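PDB 6T8S: pilin from Clostridioides difficile, which is the major pilin PilA1 and presumably polymerises through its long N-terminal helix into type IV pili, the thin fibres of the cell surface. Local coordinates for residues A[15-20]-A[97-102]; A[46-51]-A[67-72]; A[73-78]-A[116-121]; A[81-86]-A[131-136]; A[92-97]-A[125-130]. All blocks are in the same frame, centred on the assembly; numbering follows the deposited sequence. Where two conformers were deposited one is given.

Interaction 1: A[15-20]-A[97-102]; sequences KVASVE and SAKLLS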
# COMPACT_ATOMS: atom_id res chain seq x y z
N LYS A 15 -10.31 -5.38 -9.00
CA LYS A 15 -9.96 -5.11 -7.58
C LYS A 15 -8.49 -4.66 -7.48
O LYS A 15 -8.18 -3.71 -6.73
CB LYS A 15 -10.20 -6.35 -6.73
CG LYS A 15 -11.66 -6.68 -6.52
CD LYS A 15 -11.89 -7.91 -5.70
CE LYS A 15 -13.31 -8.00 -5.20
NZ LYS A 15 -13.57 -9.33 -4.61
N VAL A 16 -7.61 -5.35 -8.20
CA VAL A 16 -6.16 -4.97 -8.29
C VAL A 16 -6.06 -3.55 -8.87
O VAL A 16 -5.31 -2.73 -8.32
CB VAL A 16 -5.38 -6.02 -9.10
CG1 VAL A 16 -4.05 -5.49 -9.61
CG2 VAL A 16 -5.17 -7.28 -8.26
N ALA A 17 -6.78 -3.25 -9.95
CA ALA A 17 -6.71 -1.90 -10.59
C ALA A 17 -7.15 -0.84 -9.57
O ALA A 17 -6.56 0.25 -9.55
CB ALA A 17 -7.54 -1.86 -11.84
N SER A 18 -8.18 -1.12 -8.76
CA SER A 18 -8.68 -0.21 -7.71
C SER A 18 -7.58 0.13 -6.69
O SER A 18 -7.42 1.30 -6.33
CB SER A 18 -9.91 -0.78 -7.07
OG SER A 18 -10.45 0.14 -6.15
N VAL A 19 -6.81 -0.86 -6.27
CA VAL A 19 -5.66 -0.63 -5.35
C VAL A 19 -4.62 0.25 -6.06
O VAL A 19 -4.09 1.19 -5.43
CB VAL A 19 -5.06 -1.96 -4.87
CG1 VAL A 19 -3.79 -1.73 -4.07
CG2 VAL A 19 -6.10 -2.73 -4.06
N GLU A 20 -4.34 -0.01 -7.33
CA GLU A 20 -3.38 0.80 -8.12
C GLU A 20 -3.84 2.26 -8.15
O GLU A 20 -2.99 3.16 -8.03
CB GLU A 20 -3.27 0.27 -9.55
CG GLU A 20 -2.66 -1.11 -9.64
CD GLU A 20 -2.69 -1.68 -11.04
OE1 GLU A 20 -3.00 -0.94 -12.00
OE2 GLU A 20 -2.36 -2.87 -11.18
N SER A 97 -1.58 -11.05 -8.28
CA SER A 97 -0.17 -10.68 -7.97
C SER A 97 0.56 -10.28 -9.25
O SER A 97 1.28 -9.24 -9.25
CB SER A 97 0.53 -11.81 -7.25
OG SER A 97 -0.06 -12.00 -5.98
N ALA A 98 0.39 -11.08 -10.31
CA ALA A 98 1.02 -10.87 -11.63
C ALA A 98 0.62 -9.49 -12.18
O ALA A 98 1.51 -8.75 -12.66
CB ALA A 98 0.64 -11.99 -12.57
N LYS A 99 -0.66 -9.14 -12.10
CA LYS A 99 -1.13 -7.84 -12.64
C LYS A 99 -0.54 -6.70 -11.82
O LYS A 99 -0.03 -5.71 -12.41
CB LYS A 99 -2.66 -7.74 -12.65
CG LYS A 99 -3.15 -6.35 -13.01
CD LYS A 99 -4.61 -6.27 -13.34
CE LYS A 99 -5.07 -4.86 -13.67
NZ LYS A 99 -4.34 -4.28 -14.83
N LEU A 100 -0.62 -6.80 -10.49
CA LEU A 100 -0.12 -5.74 -9.59
C LEU A 100 1.36 -5.47 -9.92
O LEU A 100 1.75 -4.29 -10.10
CB LEU A 100 -0.38 -6.19 -8.15
CG LEU A 100 -0.26 -5.12 -7.07
CD1 LEU A 100 -1.34 -4.06 -7.21
CD2 LEU A 100 -0.35 -5.79 -5.70
N LEU A 101 2.16 -6.53 -10.07
CA LEU A 101 3.61 -6.40 -10.35
C LEU A 101 3.85 -5.85 -11.76
O LEU A 101 4.75 -5.03 -11.93
CB LEU A 101 4.29 -7.75 -10.15
CG LEU A 101 4.56 -8.10 -8.69
CD1 LEU A 101 4.83 -9.59 -8.54
CD2 LEU A 101 5.73 -7.29 -8.17
N SER A 102 3.07 -6.30 -12.75
CA SER A 102 3.19 -5.80 -14.14
C SER A 102 2.94 -4.29 -14.16
O SER A 102 3.58 -3.58 -14.95
CB SER A 102 2.25 -6.51 -15.07
OG SER A 102 2.68 -7.83 -15.28
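Helix packing against the long N-terminal helix, the spine of the type IV pilin fold, brings V16 and E20 against K99 and L100 of helix 94-104. The short segments run roughly parallel, at a crossing angle of -32° and with 9.7 Å between their axes, and V16 and E20, which carry most of the contact from 15-20, are one helical turn apart. V16 leads with a single branch: CG1, anti to its backbone N (chi1 161°), points between the two partners, 3.6 Å from K99 CG and 3.9 Å from L100 CD1. K99 runs the other way past V16, laying its methylene chain alongside that methyl, while K99 CE comes within 4.3 Å of A17 CB. E20 is extended and slides past L100 in the opposite direction, with E20 CG 4.0 Å from L100 CD1. The acid and the amine at the margin stay apart, E20 OE2 and K99 NZ being 4.4 Å from each other, too far for a salt bridge. K99 NZ is instead paired with D103, one turn further along its own helix, and E20 lies close to that same acid, so the lysine probably eases the meeting of two like charges. Inward of these charges, L100 also packs on I109 of strand 109-110, while V19 of helix 9-37 rests on A64 and I66 of the loop leading into strand 70-75.

Interaction 2: A[46-51]-A[67-72]; sequences GQTGLS and GGKYKL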
# COMPACT_ATOMS: atom_id res chain seq x y z
N GLY A 46 -0.42 3.64 16.86
CA GLY A 46 -1.60 3.04 17.49
C GLY A 46 -2.88 3.27 16.71
O GLY A 46 -3.94 2.93 17.24
N GLN A 47 -2.80 3.83 15.50
CA GLN A 47 -3.99 4.16 14.67
C GLN A 47 -3.85 3.51 13.28
O GLN A 47 -2.74 3.09 12.91
CB GLN A 47 -4.14 5.67 14.50
CG GLN A 47 -4.30 6.42 15.82
CD GLN A 47 -4.52 7.90 15.64
OE1 GLN A 47 -4.82 8.39 14.54
NE2 GLN A 47 -4.35 8.64 16.72
N THR A 48 -4.95 3.47 12.55
CA THR A 48 -5.00 3.09 11.12
C THR A 48 -5.50 4.31 10.33
O THR A 48 -5.89 5.31 10.96
CB THR A 48 -5.84 1.83 10.92
OG1 THR A 48 -7.21 2.11 11.23
CG2 THR A 48 -5.39 0.68 11.80
N GLY A 49 -5.48 4.23 9.00
CA GLY A 49 -6.13 5.22 8.13
C GLY A 49 -5.16 6.29 7.64
O GLY A 49 -3.99 6.30 8.04
N LEU A 50 -5.65 7.16 6.76
CA LEU A 50 -4.84 8.13 5.97
C LEU A 50 -5.21 9.57 6.34
O LEU A 50 -4.89 10.48 5.55
CB LEU A 50 -5.11 7.85 4.49
CG LEU A 50 -4.72 6.45 4.02
CD1 LEU A 50 -5.12 6.22 2.58
CD2 LEU A 50 -3.23 6.23 4.22
N SER A 51 -5.81 9.81 7.51
CA SER A 51 -6.26 11.17 7.89
C SER A 51 -5.07 12.15 7.97
O SER A 51 -5.32 13.38 7.82
CB SER A 51 -7.08 11.14 9.17
OG SER A 51 -6.23 10.86 10.26
N GLY A 67 -9.04 -6.30 0.12
CA GLY A 67 -9.12 -6.48 1.58
C GLY A 67 -8.13 -5.59 2.31
O GLY A 67 -7.04 -5.33 1.75
N GLY A 68 -8.47 -5.14 3.52
CA GLY A 68 -7.50 -4.52 4.44
C GLY A 68 -7.59 -3.00 4.48
O GLY A 68 -7.79 -2.36 3.42
N LYS A 69 -7.48 -2.43 5.68
CA LYS A 69 -7.46 -0.95 5.86
C LYS A 69 -6.09 -0.41 5.45
O LYS A 69 -5.07 -1.11 5.63
CB LYS A 69 -7.73 -0.58 7.32
CG LYS A 69 -9.19 -0.68 7.75
CD LYS A 69 -9.39 -0.36 9.21
CE LYS A 69 -10.69 -0.91 9.76
NZ LYS A 69 -10.94 -0.41 11.13
N TYR A 70 -6.05 0.82 4.95
CA TYR A 70 -4.79 1.49 4.59
C TYR A 70 -4.20 2.17 5.83
O TYR A 70 -4.98 2.69 6.66
CB TYR A 70 -5.02 2.54 3.50
CG TYR A 70 -5.43 2.02 2.14
CD1 TYR A 70 -4.58 1.20 1.41
CD2 TYR A 70 -6.61 2.41 1.54
CE1 TYR A 70 -4.92 0.74 0.15
CE2 TYR A 70 -6.97 1.97 0.27
CZ TYR A 70 -6.12 1.14 -0.43
OH TYR A 70 -6.44 0.69 -1.69
N LYS A 71 -2.88 2.24 5.91
CA LYS A 71 -2.16 3.20 6.79
C LYS A 71 -0.79 3.49 6.19
O LYS A 71 -0.38 2.77 5.26
CB LYS A 71 -2.12 2.69 8.24
CG LYS A 71 -1.20 1.53 8.54
CD LYS A 71 -1.13 1.20 10.06
CE LYS A 71 -0.19 2.10 10.84
NZ LYS A 71 -0.19 1.83 12.30
N LEU A 72 -0.12 4.53 6.70
CA LEU A 72 1.21 4.96 6.23
C LEU A 72 2.22 4.68 7.34
O LEU A 72 1.96 5.10 8.48
CB LEU A 72 1.17 6.46 5.91
CG LEU A 72 0.32 6.84 4.70
CD1 LEU A 72 0.24 8.35 4.57
CD2 LEU A 72 0.87 6.23 3.43
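L50 and K71 bury the most surface here, and they grip the crossing of loop 46-51 and the start of strand 70-75 by quite different means. L50 works with both methyls of its fork. CD1 lies 3.8 Å from Y70 CB, meeting the ring obliquely, and CD2 comes within 3.6 Å of L72 CG, the two leucines crossing at about a right angle. L50 thus straddles K71 and touches the residues before and after it. K71 goes the other way along the loop: its CG sits between the backbone N and the carbonyl carbon (chi1 73°), and a bend at chi3 of -82° carries the amine to the Q47 carbonyl. The bond from K71 NZ to Q47 O is 2.9 Å long and close to linear at the acceptor, with a C=O...N angle of 173°. Between these two, G49 N donates to Y70 O over 2.8 Å, in the carbonyl plane but bent at the hydrogen; G49 has a positive phi. T43 adds a polar link, its hydroxyl bonding both G49 O and L72 N, and Y70 reaches helix 9-37 through its bond to D22. The loop is therefore held by backbone carbonyls and amides together with a leucine anchor, and the lysine brings a positive charge to a neutral carbonyl, which it would probably polarise.

Interaction 3: A[73-78]-A[116-121]; sequences IKVGNK and DNLGNP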
# COMPACT_ATOMS: atom_id res chain seq x y z
N ILE A 73 3.31 4.00 6.99
CA ILE A 73 4.42 3.66 7.92
C ILE A 73 5.76 4.07 7.29
O ILE A 73 5.90 4.11 6.04
CB ILE A 73 4.40 2.18 8.32
CG1 ILE A 73 4.72 1.25 7.14
CG2 ILE A 73 3.08 1.84 9.01
CD1 ILE A 73 4.85 -0.22 7.51
N LYS A 74 6.74 4.31 8.15
CA LYS A 74 8.13 4.55 7.71
C LYS A 74 8.89 3.24 7.93
O LYS A 74 8.76 2.64 9.02
CB LYS A 74 8.70 5.76 8.46
CG LYS A 74 10.12 6.11 8.08
CD LYS A 74 10.50 7.54 8.42
CE LYS A 74 11.96 7.68 8.78
NZ LYS A 74 12.23 8.98 9.45
N VAL A 75 9.57 2.77 6.89
CA VAL A 75 10.45 1.56 6.94
C VAL A 75 11.84 2.03 6.51
O VAL A 75 12.01 2.34 5.34
CB VAL A 75 9.91 0.43 6.05
CG1 VAL A 75 10.77 -0.82 6.17
CG2 VAL A 75 8.46 0.10 6.39
N GLY A 76 12.78 2.13 7.46
CA GLY A 76 14.06 2.82 7.24
C GLY A 76 13.83 4.24 6.75
O GLY A 76 13.21 5.03 7.49
N ASN A 77 14.29 4.56 5.54
CA ASN A 77 14.19 5.91 4.92
C ASN A 77 12.95 5.99 4.02
O ASN A 77 12.69 7.08 3.48
CB ASN A 77 15.46 6.25 4.12
CG ASN A 77 15.80 5.21 3.07
OD1 ASN A 77 15.71 4.01 3.32
ND2 ASN A 77 16.19 5.66 1.89
N LYS A 78 12.19 4.89 3.86
CA LYS A 78 11.10 4.78 2.87
C LYS A 78 9.74 5.06 3.51
O LYS A 78 9.51 4.62 4.65
CB LYS A 78 11.12 3.40 2.22
CG LYS A 78 12.35 3.12 1.37
CD LYS A 78 12.33 1.76 0.75
CE LYS A 78 13.62 1.39 0.04
NZ LYS A 78 14.77 1.43 0.97
N ASP A 116 13.00 -1.58 10.22
CA ASP A 116 14.23 -1.17 9.50
C ASP A 116 14.19 -1.60 8.03
O ASP A 116 14.70 -0.84 7.21
CB ASP A 116 15.48 -1.73 10.17
CG ASP A 116 15.82 -1.09 11.51
OD1 ASP A 116 15.56 0.13 11.65
OD2 ASP A 116 16.33 -1.80 12.39
N ASN A 117 13.64 -2.78 7.71
CA ASN A 117 13.93 -3.48 6.42
C ASN A 117 12.67 -4.05 5.75
O ASN A 117 11.89 -4.75 6.42
CB ASN A 117 14.93 -4.61 6.62
CG ASN A 117 16.27 -4.10 7.11
OD1 ASN A 117 16.62 -4.32 8.27
ND2 ASN A 117 16.99 -3.39 6.26
N LEU A 118 12.57 -3.84 4.44
CA LEU A 118 11.60 -4.52 3.54
C LEU A 118 11.96 -6.01 3.49
O LEU A 118 13.17 -6.30 3.42
CB LEU A 118 11.70 -3.90 2.14
CG LEU A 118 11.48 -2.39 2.04
CD1 LEU A 118 11.82 -1.88 0.65
CD2 LEU A 118 10.04 -2.03 2.43
N GLY A 119 10.96 -6.90 3.51
CA GLY A 119 11.14 -8.36 3.58
C GLY A 119 11.03 -9.03 2.22
O GLY A 119 11.71 -8.55 1.30
N ASN A 120 10.26 -10.11 2.11
CA ASN A 120 10.19 -10.95 0.88
C ASN A 120 9.36 -10.21 -0.17
O ASN A 120 8.21 -9.86 0.08
CB ASN A 120 9.66 -12.37 1.13
CG ASN A 120 10.72 -13.43 1.44
OD1 ASN A 120 11.93 -13.20 1.37
ND2 ASN A 120 10.27 -14.63 1.77
N PRO A 121 9.91 -9.93 -1.36
CA PRO A 121 9.13 -9.26 -2.40
C PRO A 121 8.00 -10.15 -2.94
O PRO A 121 8.20 -11.36 -3.07
CB PRO A 121 10.15 -8.97 -3.51
CG PRO A 121 11.30 -9.92 -3.26
CD PRO A 121 11.29 -10.20 -1.78
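V75 and L118 make the apolar half of this contact, and the way each is rotated decides which methyl does the touching. V75 has CG1 anti to its backbone N (chi1 -177°), which lays that methyl over the backbone of the opposite loop, 3.8 Å from N117 C and 4.0 Å from D116 C. The same methyl lies 4.0 Å from L118 CD2. L118, with CG anti to its carbonyl carbon (chi1 -57°), brings its fork towards the hairpin and divides it between two residues: CD2 goes to V75, while CD1 turns to K78, 3.7 Å from K78 CD. The leucine and the lysine cross at about a right angle, so L118 meets the flank of the aliphatic chain. K78 is extended as far as CE and bends only at its last torsion (chi4 59°), keeping the methylenes straight where the leucine presses. V75 and K78 are the first and last residues of a type II' beta turn, with G76 (positive phi) and N77 at its corners; this tight hairpin joins strands 70-75 and 78-83, its two backbone bonds linking V75 with K78 in both directions. Loop 116-121 passes beside the hairpin end, with D116 and N117 directing their CB atoms away from it. On the sheet side, L118 also packs on V136 of strand 128-138 and Y110 of strand 109-110, and K78 touches D139.

Interaction 4: A[81-86]-A[131-136]; sequences LQIGTN and KVLYIV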
# COMPACT_ATOMS: atom_id res chain seq x y z
N LEU A 81 3.00 2.26 2.00
CA LEU A 81 1.54 2.08 2.14
C LEU A 81 1.33 0.65 2.67
O LEU A 81 1.66 -0.31 1.96
CB LEU A 81 0.86 2.30 0.79
CG LEU A 81 -0.65 2.10 0.80
CD1 LEU A 81 -1.35 3.13 1.67
CD2 LEU A 81 -1.20 2.12 -0.63
N GLN A 82 0.85 0.54 3.90
CA GLN A 82 0.42 -0.74 4.50
C GLN A 82 -1.03 -0.97 4.11
O GLN A 82 -1.86 -0.04 4.23
CB GLN A 82 0.63 -0.70 6.02
CG GLN A 82 0.08 -1.93 6.73
CD GLN A 82 0.36 -1.89 8.22
OE1 GLN A 82 1.38 -1.34 8.64
NE2 GLN A 82 -0.53 -2.45 9.02
N ILE A 83 -1.33 -2.18 3.66
CA ILE A 83 -2.71 -2.61 3.30
C ILE A 83 -3.05 -3.80 4.19
O ILE A 83 -2.53 -4.89 3.96
CB ILE A 83 -2.80 -2.95 1.80
CG1 ILE A 83 -2.13 -1.88 0.93
CG2 ILE A 83 -4.26 -3.17 1.41
CD1 ILE A 83 -2.09 -2.23 -0.53
N GLY A 84 -3.91 -3.56 5.18
CA GLY A 84 -4.34 -4.58 6.14
C GLY A 84 -3.87 -4.27 7.54
O GLY A 84 -2.94 -3.46 7.72
N THR A 85 -4.49 -4.93 8.50
CA THR A 85 -4.18 -4.80 9.93
C THR A 85 -4.39 -6.17 10.57
O THR A 85 -4.66 -7.14 9.84
CB THR A 85 -5.08 -3.74 10.57
OG1 THR A 85 -6.41 -4.26 10.46
CG2 THR A 85 -4.95 -2.38 9.91
N ASN A 86 -4.34 -6.23 11.90
CA ASN A 86 -4.69 -7.45 12.68
C ASN A 86 -6.08 -7.98 12.30
O ASN A 86 -6.29 -9.20 12.34
CB ASN A 86 -4.61 -7.16 14.17
CG ASN A 86 -5.60 -6.09 14.59
OD1 ASN A 86 -5.47 -4.94 14.20
ND2 ASN A 86 -6.57 -6.47 15.41
N LYS A 131 -3.31 -11.70 4.42
CA LYS A 131 -2.05 -11.21 5.03
C LYS A 131 -1.87 -9.72 4.72
O LYS A 131 -2.27 -9.26 3.64
CB LYS A 131 -0.84 -12.01 4.53
CG LYS A 131 -0.91 -13.52 4.75
CD LYS A 131 -0.94 -13.92 6.21
CE LYS A 131 -1.03 -15.42 6.40
NZ LYS A 131 -1.23 -15.78 7.83
N VAL A 132 -1.25 -8.99 5.64
CA VAL A 132 -0.90 -7.56 5.44
C VAL A 132 0.11 -7.48 4.29
O VAL A 132 1.04 -8.30 4.23
CB VAL A 132 -0.38 -6.91 6.73
CG1 VAL A 132 0.01 -5.46 6.49
CG2 VAL A 132 -1.41 -7.01 7.85
N LEU A 133 -0.08 -6.50 3.41
CA LEU A 133 0.76 -6.24 2.22
C LEU A 133 1.33 -4.83 2.35
O LEU A 133 0.70 -3.98 3.01
CB LEU A 133 -0.10 -6.37 0.95
CG LEU A 133 0.67 -6.41 -0.37
CD1 LEU A 133 1.37 -7.73 -0.57
CD2 LEU A 133 -0.25 -6.13 -1.55
N TYR A 134 2.49 -4.59 1.74
CA TYR A 134 3.25 -3.33 1.82
C TYR A 134 3.64 -2.87 0.41
O TYR A 134 4.17 -3.69 -0.35
CB TYR A 134 4.47 -3.55 2.70
CG TYR A 134 4.14 -4.00 4.10
CD1 TYR A 134 3.81 -3.08 5.09
CD2 TYR A 134 4.10 -5.34 4.41
CE1 TYR A 134 3.51 -3.50 6.38
CE2 TYR A 134 3.79 -5.78 5.69
CZ TYR A 134 3.51 -4.85 6.68
OH TYR A 134 3.18 -5.28 7.94
N ILE A 135 3.38 -1.60 0.08
CA ILE A 135 3.82 -1.01 -1.22
C ILE A 135 4.60 0.28 -0.94
O ILE A 135 4.05 1.23 -0.38
CB ILE A 135 2.66 -0.77 -2.21
CG1 ILE A 135 1.71 -1.97 -2.31
CG2 ILE A 135 3.24 -0.40 -3.57
CD1 ILE A 135 0.55 -1.77 -3.26
N VAL A 136 5.86 0.31 -1.37
CA VAL A 136 6.72 1.52 -1.21
C VAL A 136 6.08 2.67 -2.01
O VAL A 136 5.81 2.47 -3.21
CB VAL A 136 8.15 1.26 -1.69
CG1 VAL A 136 8.98 2.53 -1.66
CG2 VAL A 136 8.81 0.17 -0.85
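Strands 81-83 and 133-136 pair antiparallel at 160°, with L81-I135 and I83-L133 as hydrogen-bonded pairs and Q82-Y134 as the non-hydrogen-bonded pair between them. The four bonds are nearly straight; those from L81 N to I135 O and from I83 N to L133 O are each 2.8 Å. On the face carrying L81, I83, L133 and I135 the side chains are aliphatic, and I83 CD1 meets I135 CD1 at 3.8 Å across the diagonal. The other face carries Q82 and Y134, with V132, just before the second strand, reaching Q82. Q82 stands beside the tyrosine, pointing the same way, its amide turned 65° from the ring and OE1 at the ring edge, 3.8 Å from Y134 CE1. Its CG presses on V132 CG1 at 3.5 Å. What fixes the amide's rotation is G84 O, which takes a 2.9 Å bond from Q82 NE2, almost in the amide plane. V132 CG2 packs on the chain at G84, 3.7 Å from G84 C. The aliphatic face turns to helix 9-37, with V19 on I83 and Y23 on I135, while strand 70-75 flanks the first strand and strand 109-110 bonds to the second.

Interaction 5: A[92-97]-A[125-130]; sequences LTEAQS and NTKVDN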
# COMPACT_ATOMS: atom_id res chain seq x y z
N LEU A 92 -4.92 -12.27 -2.57
CA LEU A 92 -4.42 -12.22 -3.97
C LEU A 92 -4.29 -13.64 -4.52
O LEU A 92 -3.58 -14.47 -3.91
CB LEU A 92 -3.07 -11.50 -4.03
CG LEU A 92 -3.10 -10.02 -3.64
CD1 LEU A 92 -1.68 -9.47 -3.48
CD2 LEU A 92 -3.87 -9.21 -4.68
N THR A 93 -4.94 -13.89 -5.65
CA THR A 93 -4.58 -15.02 -6.55
C THR A 93 -3.23 -14.73 -7.21
O THR A 93 -2.77 -13.57 -7.16
CB THR A 93 -5.69 -15.23 -7.59
OG1 THR A 93 -5.63 -14.10 -8.47
CG2 THR A 93 -7.06 -15.38 -6.96
N GLU A 94 -2.62 -15.74 -7.83
CA GLU A 94 -1.38 -15.57 -8.62
C GLU A 94 -1.63 -14.56 -9.75
O GLU A 94 -0.77 -13.68 -9.96
CB GLU A 94 -0.91 -16.91 -9.18
CG GLU A 94 -0.46 -17.87 -8.10
CD GLU A 94 0.20 -19.15 -8.61
OE1 GLU A 94 0.71 -19.14 -9.75
OE2 GLU A 94 0.19 -20.14 -7.86
N ALA A 95 -2.78 -14.65 -10.42
CA ALA A 95 -3.14 -13.74 -11.53
C ALA A 95 -3.23 -12.30 -11.02
O ALA A 95 -2.78 -11.38 -11.74
CB ALA A 95 -4.42 -14.18 -12.21
N GLN A 96 -3.76 -12.08 -9.81
CA GLN A 96 -3.84 -10.72 -9.20
C GLN A 96 -2.43 -10.21 -8.88
O GLN A 96 -2.12 -9.03 -9.20
CB GLN A 96 -4.71 -10.73 -7.95
CG GLN A 96 -6.21 -10.83 -8.24
CD GLN A 96 -7.01 -10.86 -6.96
OE1 GLN A 96 -6.83 -11.74 -6.12
NE2 GLN A 96 -7.89 -9.89 -6.80
N SER A 97 -1.58 -11.05 -8.28
CA SER A 97 -0.17 -10.68 -7.97
C SER A 97 0.56 -10.28 -9.25
O SER A 97 1.28 -9.24 -9.25
CB SER A 97 0.53 -11.81 -7.25
OG SER A 97 -0.06 -12.00 -5.98
N ASN A 125 4.06 -15.32 -9.10
CA ASN A 125 3.50 -16.65 -8.72
C ASN A 125 3.03 -16.67 -7.26
O ASN A 125 2.67 -17.77 -6.80
CB ASN A 125 4.53 -17.77 -8.92
CG ASN A 125 4.93 -17.92 -10.37
OD1 ASN A 125 4.10 -17.83 -11.26
ND2 ASN A 125 6.21 -18.12 -10.62
N THR A 126 3.01 -15.54 -6.55
CA THR A 126 2.64 -15.52 -5.10
C THR A 126 1.11 -15.47 -4.92
O THR A 126 0.46 -14.65 -5.58
CB THR A 126 3.27 -14.34 -4.35
OG1 THR A 126 4.68 -14.36 -4.58
CG2 THR A 126 3.01 -14.42 -2.86
N LYS A 127 0.58 -16.36 -4.08
CA LYS A 127 -0.80 -16.31 -3.53
C LYS A 127 -0.70 -15.69 -2.13
O LYS A 127 0.23 -16.04 -1.38
CB LYS A 127 -1.43 -17.70 -3.41
CG LYS A 127 -1.69 -18.42 -4.72
CD LYS A 127 -2.81 -19.47 -4.63
CE LYS A 127 -3.35 -19.92 -5.98
NZ LYS A 127 -3.91 -18.81 -6.81
N VAL A 128 -1.62 -14.79 -1.80
CA VAL A 128 -1.70 -14.19 -0.44
C VAL A 128 -3.08 -14.49 0.12
O VAL A 128 -4.09 -14.15 -0.52
CB VAL A 128 -1.40 -12.68 -0.46
CG1 VAL A 128 -1.42 -12.12 0.95
CG2 VAL A 128 -0.06 -12.36 -1.13
N ASP A 129 -3.12 -15.13 1.29
CA ASP A 129 -4.39 -15.54 1.94
C ASP A 129 -4.55 -14.75 3.25
O ASP A 129 -4.04 -15.22 4.30
CB ASP A 129 -4.44 -17.05 2.18
CG ASP A 129 -5.72 -17.49 2.88
OD1 ASP A 129 -6.66 -16.67 2.99
OD2 ASP A 129 -5.75 -18.65 3.34
N ASN A 130 -5.20 -13.60 3.19
CA ASN A 130 -5.54 -12.75 4.37
C ASN A 130 -4.26 -12.34 5.12
O ASN A 130 -4.18 -12.58 6.36
CB ASN A 130 -6.50 -13.47 5.31
CG ASN A 130 -7.18 -12.53 6.28
OD1 ASN A 130 -7.41 -11.37 5.96
ND2 ASN A 130 -7.50 -13.01 7.47
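N125 opens the second segment by meeting E94 through its backbone: N125 O lies 3.4 Å from both E94 CG and E94 CD, alongside the extended glutamate, with N125 CB pointing away from the helix overall. T126 follows with a hydrogen bond to the helix. Its carbonyl O accepts from S97 OG at 2.7 Å, the hydroxyl approaching 32° off the carbonyl plane; S97 has its OG anti to its own carbonyl carbon (chi1 -66°), which brings it to the side facing the loop. T126 OG1 turns elsewhere, to T123. K127 then crosses E94 obliquely, with CG 3.6 Å from E94 CG. The lysine bends at its last torsion (chi4 -58°), folding the amine back over the first turn of the helix, but NZ remains 4.4 Å from E94 OE2. V128 forms a single antiparallel hydrogen-bonded pair with L92: V128 N donates to L92 O and L92 N to V128 O, both over 2.9 Å and both on a lone pair of the acceptor. Their side chains lie side by side, L92 CD1 4.1 Å from V128 CG2. After it the chain turns a corner at D129 and N130. Immediately after L92 the helix starts with a capping box, in which T93 OG1 accepts from Q96 N and Q96 OE1 from T93 N. The backbone pair thus fixes the strand end just ahead of that cap, and the serine bond ties the helix's first turn to the same loop, while E94 and K127 add methylene contact and probably a weak attraction between their charged ends.

In the fold
Interaction 4 lies nearest the chain's centre and is the sheet's own pairing, built on backbone bonds with an aliphatic layer facing helix 9-37. Interactions 1 and 5 share S97 and helix 94-104: the first packs 97-102 on 15-20 through side chains without a hydrogen bond between these segments, the second ties the helix's start to the chain entering strand 128-138. They join interaction 4 through L100 and L92, both packed on L133. Interactions 2 and 3 follow one another along strand 70-75, one partly buried and mixed in chemistry, the other a surface contact of methyls and methylenes. Backbone bonds connect interaction 2 to interaction 4, whereas interaction 3 meets it through side chains.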